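Local coordinates for protein peroxiredoxin (Clostridioides difficile, PDB 6TSB) that hydrolyses chitin through the family 18 glycosyl hydrolase domain that forms this chain, and probably reduces peroxides through a separate peroxiredoxin domain of the spore coat protein CotE, at residues 37-43 and 54-60; 101-107 and 148-154; 222-226 and 235-239. One frame throughout, in Å; residues are numbered along the deposited sequence.

Contact 1: residues 37-43 and 54-60; sequences IVAEYVL and LDAVIFA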
loop_
_atom_site.group_PDB
_atom_site.type_symbol
_atom_site.label_atom_id
_atom_site.label_comp_id
_atom_site.label_asym_id
_atom_site.label_seq_id
_atom_site.Cartn_x
_atom_site.Cartn_y
_atom_site.Cartn_z
ATOM N N ILE A 37 -6.781 -0.623 -27.900
ATOM C CA ILE A 37 -7.757 0.487 -27.769
ATOM C C ILE A 37 -8.228 0.527 -26.329
ATOM O O ILE A 37 -8.088 -0.496 -25.603
ATOM C CB ILE A 37 -8.947 0.369 -28.742
ATOM C CG1 ILE A 37 -9.843 -0.836 -28.458
ATOM C CG2 ILE A 37 -8.503 0.404 -30.195
ATOM C CD1 ILE A 37 -11.134 -0.809 -29.267
ATOM N N VAL A 38 -8.724 1.691 -25.926
ATOM C CA VAL A 38 -9.334 1.895 -24.586
ATOM C C VAL A 38 -10.790 2.295 -24.801
ATOM O O VAL A 38 -11.049 3.214 -25.606
ATOM C CB VAL A 38 -8.583 2.965 -23.778
ATOM C CG1 VAL A 38 -9.164 3.070 -22.392
ATOM C CG2 VAL A 38 -7.096 2.669 -23.682
ATOM N N ALA A 39 -11.680 1.707 -24.024
ATOM C CA ALA A 39 -13.125 1.946 -24.148
ATOM C C ALA A 39 -13.769 1.944 -22.770
ATOM O O ALA A 39 -13.195 1.310 -21.870
ATOM C CB ALA A 39 -13.729 0.885 -25.028
ATOM N N GLU A 40 -14.927 2.615 -22.647
ATOM C CA GLU A 40 -15.848 2.454 -21.504
ATOM C C GLU A 40 -17.279 2.265 -21.990
ATOM O O GLU A 40 -17.673 2.893 -22.993
ATOM C CB GLU A 40 -15.812 3.659 -20.569
ATOM C CG GLU A 40 -14.417 4.041 -20.135
ATOM C CD GLU A 40 -14.346 5.141 -19.084
ATOM O OE1 GLU A 40 -14.191 6.329 -19.485
ATOM O OE2 GLU A 40 -14.443 4.812 -17.884
ATOM N N TYR A 41 -17.983 1.391 -21.275
ATOM C CA TYR A 41 -19.455 1.327 -21.170
ATOM C C TYR A 41 -19.859 2.576 -20.383
ATOM O O TYR A 41 -19.252 2.886 -19.340
ATOM C CB TYR A 41 -19.945 -0.002 -20.550
ATOM C CG TYR A 41 -19.865 -1.191 -21.486
ATOM C CD1 TYR A 41 -18.669 -1.864 -21.706
ATOM C CD2 TYR A 41 -20.963 -1.619 -22.217
ATOM C CE1 TYR A 41 -18.574 -2.927 -22.596
ATOM C CE2 TYR A 41 -20.888 -2.689 -23.097
ATOM C CZ TYR A 41 -19.694 -3.361 -23.284
ATOM O OH TYR A 41 -19.603 -4.398 -24.166
ATOM N N VAL A 42 -20.862 3.278 -20.902
ATOM C CA VAL A 42 -21.444 4.499 -20.291
ATOM C C VAL A 42 -22.902 4.192 -19.961
ATOM O O VAL A 42 -23.717 4.200 -20.898
ATOM C CB VAL A 42 -21.317 5.664 -21.282
ATOM C CG1 VAL A 42 -21.710 6.960 -20.618
ATOM C CG2 VAL A 42 -19.929 5.745 -21.874
ATOM N N LEU A 43 -23.191 3.834 -18.712
ATOM C CA LEU A 43 -24.567 3.578 -18.194
ATOM C C LEU A 43 -25.091 4.805 -17.436
ATOM O O LEU A 43 -24.659 5.034 -16.282
ATOM C CB LEU A 43 -24.527 2.370 -17.259
ATOM C CG LEU A 43 -25.870 1.964 -16.666
ATOM C CD1 LEU A 43 -26.860 1.603 -17.774
ATOM C CD2 LEU A 43 -25.705 0.833 -15.645
ATOM N N LEU A 54 -10.241 7.920 -24.301
ATOM C CA LEU A 54 -10.963 6.744 -24.868
ATOM C C LEU A 54 -10.841 6.714 -26.394
ATOM O O LEU A 54 -10.884 7.790 -26.991
ATOM C CB LEU A 54 -12.434 6.840 -24.470
ATOM C CG LEU A 54 -12.672 7.021 -22.979
ATOM C CD1 LEU A 54 -14.160 7.056 -22.675
ATOM C CD2 LEU A 54 -11.973 5.932 -22.190
ATOM N N ASP A 55 -10.705 5.517 -26.987
ATOM C CA ASP A 55 -10.839 5.299 -28.453
ATOM C C ASP A 55 -12.316 5.073 -28.786
ATOM O O ASP A 55 -12.715 5.281 -29.948
ATOM C CB ASP A 55 -10.004 4.106 -28.934
ATOM C CG ASP A 55 -8.505 4.244 -28.731
ATOM O OD1 ASP A 55 -7.896 4.935 -29.545
ATOM O OD2 ASP A 55 -7.974 3.648 -27.758
ATOM N N ALA A 56 -13.092 4.598 -27.813
ATOM C CA ALA A 56 -14.498 4.227 -28.034
ATOM C C ALA A 56 -15.289 4.253 -26.729
ATOM O O ALA A 56 -14.738 3.959 -25.641
ATOM C CB ALA A 56 -14.563 2.867 -28.664
ATOM N N VAL A 57 -16.547 4.638 -26.874
ATOM C CA VAL A 57 -17.582 4.674 -25.808
ATOM C C VAL A 57 -18.712 3.748 -26.259
ATOM O O VAL A 57 -19.085 3.758 -27.491
ATOM C CB VAL A 57 -18.087 6.108 -25.547
ATOM C CG1 VAL A 57 -17.013 6.943 -24.889
ATOM C CG2 VAL A 57 -18.570 6.799 -26.814
ATOM N N ILE A 58 -19.227 2.977 -25.312
ATOM C CA ILE A 58 -20.307 1.998 -25.578
ATOM C C ILE A 58 -21.484 2.458 -24.735
ATOM O O ILE A 58 -21.429 2.271 -23.523
ATOM C CB ILE A 58 -19.888 0.544 -25.269
ATOM C CG1 ILE A 58 -18.625 0.113 -26.017
ATOM C CG2 ILE A 58 -21.039 -0.385 -25.578
ATOM C CD1 ILE A 58 -18.224 -1.347 -25.785
ATOM N N PHE A 59 -22.482 3.071 -25.375
ATOM C CA PHE A 59 -23.747 3.475 -24.715
ATOM C C PHE A 59 -24.488 2.226 -24.236
ATOM O O PHE A 59 -24.780 1.337 -25.055
ATOM C CB PHE A 59 -24.647 4.270 -25.663
ATOM C CG PHE A 59 -25.969 4.619 -25.029
ATOM C CD1 PHE A 59 -26.051 5.615 -24.063
ATOM C CD2 PHE A 59 -27.125 3.939 -25.364
ATOM C CE1 PHE A 59 -27.259 5.931 -23.458
ATOM C CE2 PHE A 59 -28.332 4.249 -24.749
ATOM C CZ PHE A 59 -28.395 5.235 -23.791
ATOM N N ALA A 60 -24.862 2.190 -22.966
ATOM C CA ALA A 60 -25.701 1.119 -22.393
ATOM C C ALA A 60 -27.006 1.693 -21.811
ATOM O O ALA A 60 -26.969 2.591 -20.972
ATOM C CB ALA A 60 -24.870 0.411 -21.359
#

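Contact 2: residues 101-107 and 148-154; sequences GAEGFSD and ITSRPQD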
loop_
_atom_site.group_PDB
_atom_site.type_symbol
_atom_site.label_atom_id
_atom_site.label_comp_id
_atom_site.label_asym_id
_atom_site.label_seq_id
_atom_site.Cartn_x
_atom_site.Cartn_y
_atom_site.Cartn_z
ATOM N N GLY A 101 -30.421 -9.665 -17.384
ATOM C CA GLY A 101 -31.892 -9.735 -17.256
ATOM C C GLY A 101 -32.639 -9.238 -18.496
ATOM O O GLY A 101 -33.844 -9.404 -18.510
ATOM N N ALA A 102 -31.958 -8.697 -19.519
ATOM C CA ALA A 102 -32.569 -8.144 -20.750
ATOM C C ALA A 102 -33.093 -9.255 -21.666
ATOM O O ALA A 102 -32.274 -9.929 -22.362
ATOM C CB ALA A 102 -31.595 -7.273 -21.493
ATOM N N GLU A 103 -34.423 -9.373 -21.713
ATOM C CA GLU A 103 -35.198 -10.425 -22.424
ATOM C C GLU A 103 -35.278 -10.070 -23.908
ATOM O O GLU A 103 -35.052 -8.898 -24.244
ATOM C CB GLU A 103 -36.606 -10.576 -21.827
ATOM C CG GLU A 103 -37.438 -11.678 -22.480
ATOM C CD GLU A 103 -36.889 -13.078 -22.285
ATOM O OE1 GLU A 103 -37.095 -13.617 -21.185
ATOM O OE2 GLU A 103 -36.236 -13.612 -23.221
ATOM N N GLY A 104 -35.479 -11.091 -24.741
ATOM C CA GLY A 104 -35.833 -10.954 -26.159
ATOM C C GLY A 104 -34.894 -11.677 -27.098
ATOM O O GLY A 104 -35.260 -11.837 -28.289
ATOM N N PHE A 105 -33.681 -12.037 -26.682
ATOM C CA PHE A 105 -32.662 -12.450 -27.698
ATOM C C PHE A 105 -32.951 -13.855 -28.245
ATOM O O PHE A 105 -32.666 -14.100 -29.464
ATOM C CB PHE A 105 -31.240 -12.421 -27.141
ATOM C CG PHE A 105 -30.559 -11.080 -27.186
ATOM C CD1 PHE A 105 -30.129 -10.557 -28.386
ATOM C CD2 PHE A 105 -30.305 -10.368 -26.025
ATOM C CE1 PHE A 105 -29.489 -9.331 -28.426
ATOM C CE2 PHE A 105 -29.649 -9.150 -26.070
ATOM C CZ PHE A 105 -29.237 -8.641 -27.273
ATOM N N SER A 106 -33.378 -14.779 -27.371
ATOM C CA SER A 106 -33.656 -16.201 -27.726
ATOM C C SER A 106 -34.750 -16.235 -28.808
ATOM O O SER A 106 -34.573 -16.966 -29.807
ATOM C CB SER A 106 -34.035 -17.025 -26.507
ATOM O OG SER A 106 -34.157 -18.394 -26.861
ATOM N N ASP A 107 -35.809 -15.422 -28.636
ATOM C CA ASP A 107 -36.890 -15.219 -29.645
ATOM C C ASP A 107 -36.286 -14.598 -30.912
ATOM O O ASP A 107 -36.575 -15.107 -31.993
ATOM C CB ASP A 107 -38.047 -14.362 -29.108
ATOM C CG ASP A 107 -38.958 -15.102 -28.154
ATOM O OD1 ASP A 107 -38.637 -16.262 -27.856
ATOM O OD2 ASP A 107 -39.959 -14.500 -27.676
ATOM N N ILE A 148 -34.265 -14.727 -17.956
ATOM C CA ILE A 148 -34.706 -14.624 -19.377
ATOM C C ILE A 148 -34.976 -16.022 -19.946
ATOM O O ILE A 148 -34.506 -17.021 -19.388
ATOM C CB ILE A 148 -33.669 -13.875 -20.239
ATOM C CG1 ILE A 148 -32.351 -14.640 -20.353
ATOM C CG2 ILE A 148 -33.460 -12.469 -19.708
ATOM C CD1 ILE A 148 -31.320 -13.987 -21.245
ATOM N N THR A 149 -35.687 -16.053 -21.068
ATOM C CA THR A 149 -35.907 -17.230 -21.932
ATOM C C THR A 149 -34.561 -17.757 -22.465
ATOM O O THR A 149 -33.732 -16.936 -22.940
ATOM C CB THR A 149 -36.862 -16.843 -23.071
ATOM O OG1 THR A 149 -38.108 -16.494 -22.472
ATOM C CG2 THR A 149 -37.054 -17.946 -24.083
ATOM N N SER A 150 -34.382 -19.080 -22.436
ATOM C CA SER A 150 -33.296 -19.785 -23.154
ATOM C C SER A 150 -33.862 -21.010 -23.842
ATOM O O SER A 150 -34.888 -21.510 -23.374
ATOM C CB SER A 150 -32.169 -20.183 -22.233
ATOM O OG SER A 150 -32.647 -20.928 -21.116
ATOM N N ARG A 151 -33.134 -21.476 -24.852
ATOM C CA ARG A 151 -33.393 -22.704 -25.635
ATOM C C ARG A 151 -32.052 -23.344 -25.983
ATOM O O ARG A 151 -31.090 -22.644 -26.296
ATOM C CB ARG A 151 -34.140 -22.384 -26.941
ATOM C CG ARG A 151 -35.410 -21.558 -26.770
ATOM C CD ARG A 151 -36.164 -21.316 -28.074
ATOM N NE ARG A 151 -37.535 -20.857 -27.835
ATOM C CZ ARG A 151 -37.917 -19.586 -27.749
ATOM N NH1 ARG A 151 -37.036 -18.609 -27.887
ATOM N NH2 ARG A 151 -39.180 -19.292 -27.495
ATOM N N PRO A 152 -31.977 -24.692 -26.000
ATOM C CA PRO A 152 -30.775 -25.415 -26.443
ATOM C C PRO A 152 -30.112 -24.879 -27.728
ATOM O O PRO A 152 -28.900 -24.805 -27.789
ATOM C CB PRO A 152 -31.326 -26.829 -26.714
ATOM C CG PRO A 152 -32.493 -26.986 -25.753
ATOM C CD PRO A 152 -33.068 -25.593 -25.585
ATOM N N GLN A 153 -30.924 -24.459 -28.702
ATOM C CA GLN A 153 -30.485 -23.965 -30.035
ATOM C C GLN A 153 -29.900 -22.538 -29.947
ATOM O O GLN A 153 -29.309 -22.087 -30.963
ATOM C CB GLN A 153 -31.659 -23.986 -31.027
ATOM C CG GLN A 153 -32.506 -25.247 -30.981
ATOM C CD GLN A 153 -33.711 -25.093 -30.080
ATOM O OE1 GLN A 153 -34.644 -24.364 -30.399
ATOM N NE2 GLN A 153 -33.716 -25.779 -28.946
ATOM N N ASP A 154 -30.035 -21.828 -28.818
ATOM C CA ASP A 154 -29.497 -20.452 -28.642
ATOM C C ASP A 154 -28.064 -20.348 -29.178
ATOM O O ASP A 154 -27.762 -19.373 -29.895
ATOM C CB ASP A 154 -29.584 -20.021 -27.189
ATOM C CG ASP A 154 -30.980 -19.599 -26.781
ATOM O OD1 ASP A 154 -31.851 -19.440 -27.672
ATOM O OD2 ASP A 154 -31.194 -19.446 -25.576
HETATM O O HOH W 1 -33.750 -14.678 -24.326
HETATM O O HOH W 2 -32.654 -18.962 -30.354
HETATM O O HOH W 3 -39.827 -16.222 -25.389
#

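Contact 3: residues 222-226 and 235-239; sequences QANLF and YSVDA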
loop_
_atom_site.group_PDB
_atom_site.type_symbol
_atom_site.label_atom_id
_atom_site.label_comp_id
_atom_site.label_asym_id
_atom_site.label_seq_id
_atom_site.Cartn_x
_atom_site.Cartn_y
_atom_site.Cartn_z
ATOM N N GLN A 222 -13.596 -10.894 -7.176
ATOM C CA GLN A 222 -14.584 -10.790 -8.281
ATOM C C GLN A 222 -13.851 -10.772 -9.631
ATOM O O GLN A 222 -14.508 -11.153 -10.609
ATOM C CB GLN A 222 -15.470 -9.548 -8.104
ATOM C CG GLN A 222 -14.800 -8.222 -8.479
ATOM C CD GLN A 222 -15.771 -7.214 -9.064
ATOM O OE1 GLN A 222 -16.695 -7.566 -9.789
ATOM N NE2 GLN A 222 -15.562 -5.936 -8.783
ATOM N N ALA A 223 -12.578 -10.338 -9.682
ATOM C CA ALA A 223 -11.804 -10.069 -10.926
ATOM C C ALA A 223 -10.298 -10.414 -10.771
ATOM O O ALA A 223 -9.429 -9.733 -11.392
ATOM C CB ALA A 223 -11.998 -8.632 -11.331
ATOM N N ASN A 224 -9.980 -11.488 -10.043
ATOM C CA ASN A 224 -8.581 -11.960 -9.849
ATOM C C ASN A 224 -7.931 -12.172 -11.218
ATOM O O ASN A 224 -8.544 -12.830 -12.078
ATOM C CB ASN A 224 -8.528 -13.174 -8.925
ATOM C CG ASN A 224 -9.399 -14.331 -9.366
ATOM O OD1 ASN A 224 -10.599 -14.392 -9.041
ATOM N ND2 ASN A 224 -8.774 -15.298 -10.026
ATOM N N LEU A 225 -6.755 -11.593 -11.459
ATOM C CA LEU A 225 -6.094 -11.776 -12.778
ATOM C C LEU A 225 -5.554 -13.222 -12.847
ATOM O O LEU A 225 -5.789 -13.881 -13.881
ATOM C CB LEU A 225 -5.017 -10.718 -12.982
ATOM C CG LEU A 225 -4.215 -10.840 -14.273
ATOM C CD1 LEU A 225 -5.118 -10.800 -15.501
ATOM C CD2 LEU A 225 -3.138 -9.763 -14.365
ATOM N N PHE A 226 -4.974 -13.743 -11.755
ATOM C CA PHE A 226 -4.503 -15.156 -11.626
ATOM C C PHE A 226 -5.185 -15.834 -10.436
ATOM O O PHE A 226 -5.906 -15.148 -9.716
ATOM C CB PHE A 226 -2.983 -15.190 -11.520
ATOM C CG PHE A 226 -2.287 -14.640 -12.735
ATOM C CD1 PHE A 226 -2.268 -15.357 -13.925
ATOM C CD2 PHE A 226 -1.610 -13.440 -12.684
ATOM C CE1 PHE A 226 -1.594 -14.869 -15.038
ATOM C CE2 PHE A 226 -0.963 -12.939 -13.804
ATOM C CZ PHE A 226 -0.954 -13.652 -14.980
ATOM N N TYR A 235 -12.308 -19.688 -11.561
ATOM C CA TYR A 235 -12.533 -18.306 -12.061
ATOM C C TYR A 235 -11.274 -17.455 -11.882
ATOM O O TYR A 235 -10.829 -17.211 -10.749
ATOM C CB TYR A 235 -13.747 -17.670 -11.381
ATOM C CG TYR A 235 -15.056 -18.277 -11.809
ATOM C CD1 TYR A 235 -15.535 -19.438 -11.220
ATOM C CD2 TYR A 235 -15.803 -17.705 -12.826
ATOM C CE1 TYR A 235 -16.734 -20.003 -11.620
ATOM C CE2 TYR A 235 -17.002 -18.258 -13.238
ATOM C CZ TYR A 235 -17.466 -19.414 -12.635
ATOM O OH TYR A 235 -18.644 -19.962 -13.047
ATOM N N SER A 236 -10.746 -16.986 -13.007
ATOM C CA SER A 236 -9.624 -16.027 -13.095
ATOM C C SER A 236 -9.622 -15.348 -14.476
ATOM O O SER A 236 -9.995 -16.017 -15.495
ATOM C CB SER A 236 -8.331 -16.751 -12.828
ATOM O OG SER A 236 -7.673 -17.042 -14.049
ATOM N N VAL A 237 -9.176 -14.094 -14.565
ATOM C CA VAL A 237 -9.155 -13.372 -15.873
ATOM C C VAL A 237 -8.328 -14.199 -16.857
ATOM O O VAL A 237 -8.827 -14.449 -17.958
ATOM C CB VAL A 237 -8.611 -11.935 -15.768
ATOM C CG1 VAL A 237 -8.432 -11.301 -17.130
ATOM C CG2 VAL A 237 -9.476 -11.064 -14.855
ATOM N N ASP A 238 -7.123 -14.616 -16.453
ATOM C CA ASP A 238 -6.108 -15.279 -17.319
ATOM C C ASP A 238 -6.698 -16.551 -17.936
ATOM O O ASP A 238 -6.494 -16.764 -19.138
ATOM C CB ASP A 238 -4.831 -15.608 -16.528
ATOM C CG ASP A 238 -3.829 -16.539 -17.207
ATOM O OD1 ASP A 238 -3.192 -16.144 -18.237
ATOM O OD2 ASP A 238 -3.692 -17.649 -16.700
ATOM N N ALA A 239 -7.347 -17.384 -17.131
ATOM C CA ALA A 239 -8.006 -18.625 -17.595
ATOM C C ALA A 239 -9.132 -18.304 -18.611
ATOM O O ALA A 239 -9.395 -19.157 -19.493
ATOM C CB ALA A 239 -8.512 -19.407 -16.403
#

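Contact 1: residues 37-43 and 54-60
Strands 37-43 and 56-60 are neighbouring parallel strands of the GH18 TIM barrel, with A39 beside A56 and Y41 beside I58. At the strand entry D55 meets V38 twice. Its OD2 takes V38 N at 2.8 Å through the anti lone pair, and its own N donates to V38 O at 2.7 Å. Further on, E40 and V42 carry the regular backbone bonds, with I58 N to E40 O at 2.8 Å and V42 N to I58 O at 2.9 Å. In the barrel wall, A39, Y41, I58 and A60 turn to one face, while E40, V42, V57 and F59 turn to the other, where F59 meets helix 75-83. With CG1 beside the backbone N (chi1 -56°) and the chain extended beyond it, I58 lays CD1 over the face of the Y41 ring, 3.8 Å from its centroid, while CG2 touches Y41 CE2 at 3.4 Å. A60 CB sits at the ring edge. The Y41 hydroxyl is hydrogen-bonded to D135, part of the DxxDxDxE signature of the family, and to N203. E40 lays OE1 against L54 CD1 at 3.3 Å and bonds through OE2 to S331 of the second subunit, whose strand extends the sheet beyond 37-43.

Contact 2: residues 101-107 and 148-154
S106 holds OG opposite its main-chain nitrogen (chi1 -174°), facing D154 and R151, while E103 bends at chi2 (64°) and curls its carboxylate back onto T149. E103 OE1 receives T149 N at 2.8 Å on its syn lone pair. The other oxygen, OE2, takes G104 N at 3.0 Å from the anti side, so backbone N-H groups of both loops hold this carboxylate. A water joins E103 OE2, S106 N and T149 O. S106 OG gives its proton to D154 OD1 at 2.7 Å and accepts a weak bond from R151 NH1. R151 runs extended from CG to NE and meets D107 end-on: NH1 at 2.8 Å and NH2 at 3.1 Å both reach D107 OD1, which lies close to the guanidinium plane although the two flat groups are turned 32° apart. T149 CG2 lies over one guanidinium face, toward its rim, and D154 OD2 accepts R151 N at 2.9 Å across a type I turn. I148 slots CG2 against G101 O at 3.3 Å. The contact joins two loops that follow barrel strands: 101-107 comes after strand 92-98 and enters helix 105-109, where F105 stacks on W138, and 148-154 comes after strand 133-137 and leads into helix 154-169.

Contact 3: residues 222-226 and 235-239
The backbone of 222-226 runs past the start of helix 237-246, the two directions 64° apart, and N224 and L225 present successive carbonyls to it: V237 N bonds N224 O at 2.9 Å, and D238 N bonds L225 O at 3.0 Å. The N-terminus of the helix is thus capped partly by the preceding loop. S236 occupies the N-cap and its OG accepts A239 N at 3.1 Å, so three successive N-H groups of the first turn are satisfied, two of them by the loop. In sequence the helix falls between barrel strands 201-204 and 254-264, and V237 packs on L256 of the latter. The N224 amide bridges the two segments. With CG placed between backbone N and carbonyl carbon (chi1 55°), ND2 reaches Y235 O at 2.9 Å, within the amide plane and on a carbonyl lone pair; it also donates to F226 O at 2.9 Å, there from above the carbonyl plane. F226 brings CE1 to 3.5 Å from D238 CG, its ring plane 52° from the carboxylate. D238 OD1 is hydrogen-bonded to Y320 of the second subunit, whose K317 also bonds A223 O, so the capping loop lies at the subunit interface. L225 CG lies over one face of the F226 ring, toward its rim, and L225 CD1 touches V237 CB at 3.7 Å.

Contacts 1 and 3 are buried, whereas contact 2 is only partly so and lies farther from the centre of the chain. Contact 1 joins two strands of the barrel wall, and its chemistry is a regular parallel ladder with apolar packing on both faces. Contacts 2 and 3 join loops to helix starts instead, and side chains or single carbonyls replace the ladder: carboxylates, a guanidinium and bound waters in 101-107 with 148-154, capping bonds and an asparagine amide in 222-226 with 235-239. Contacts 1 and 3 both touch the second subunit; no other chain of the assembly reaches contact 2. The three do not touch, their centres lying about 22 to 27 Å apart.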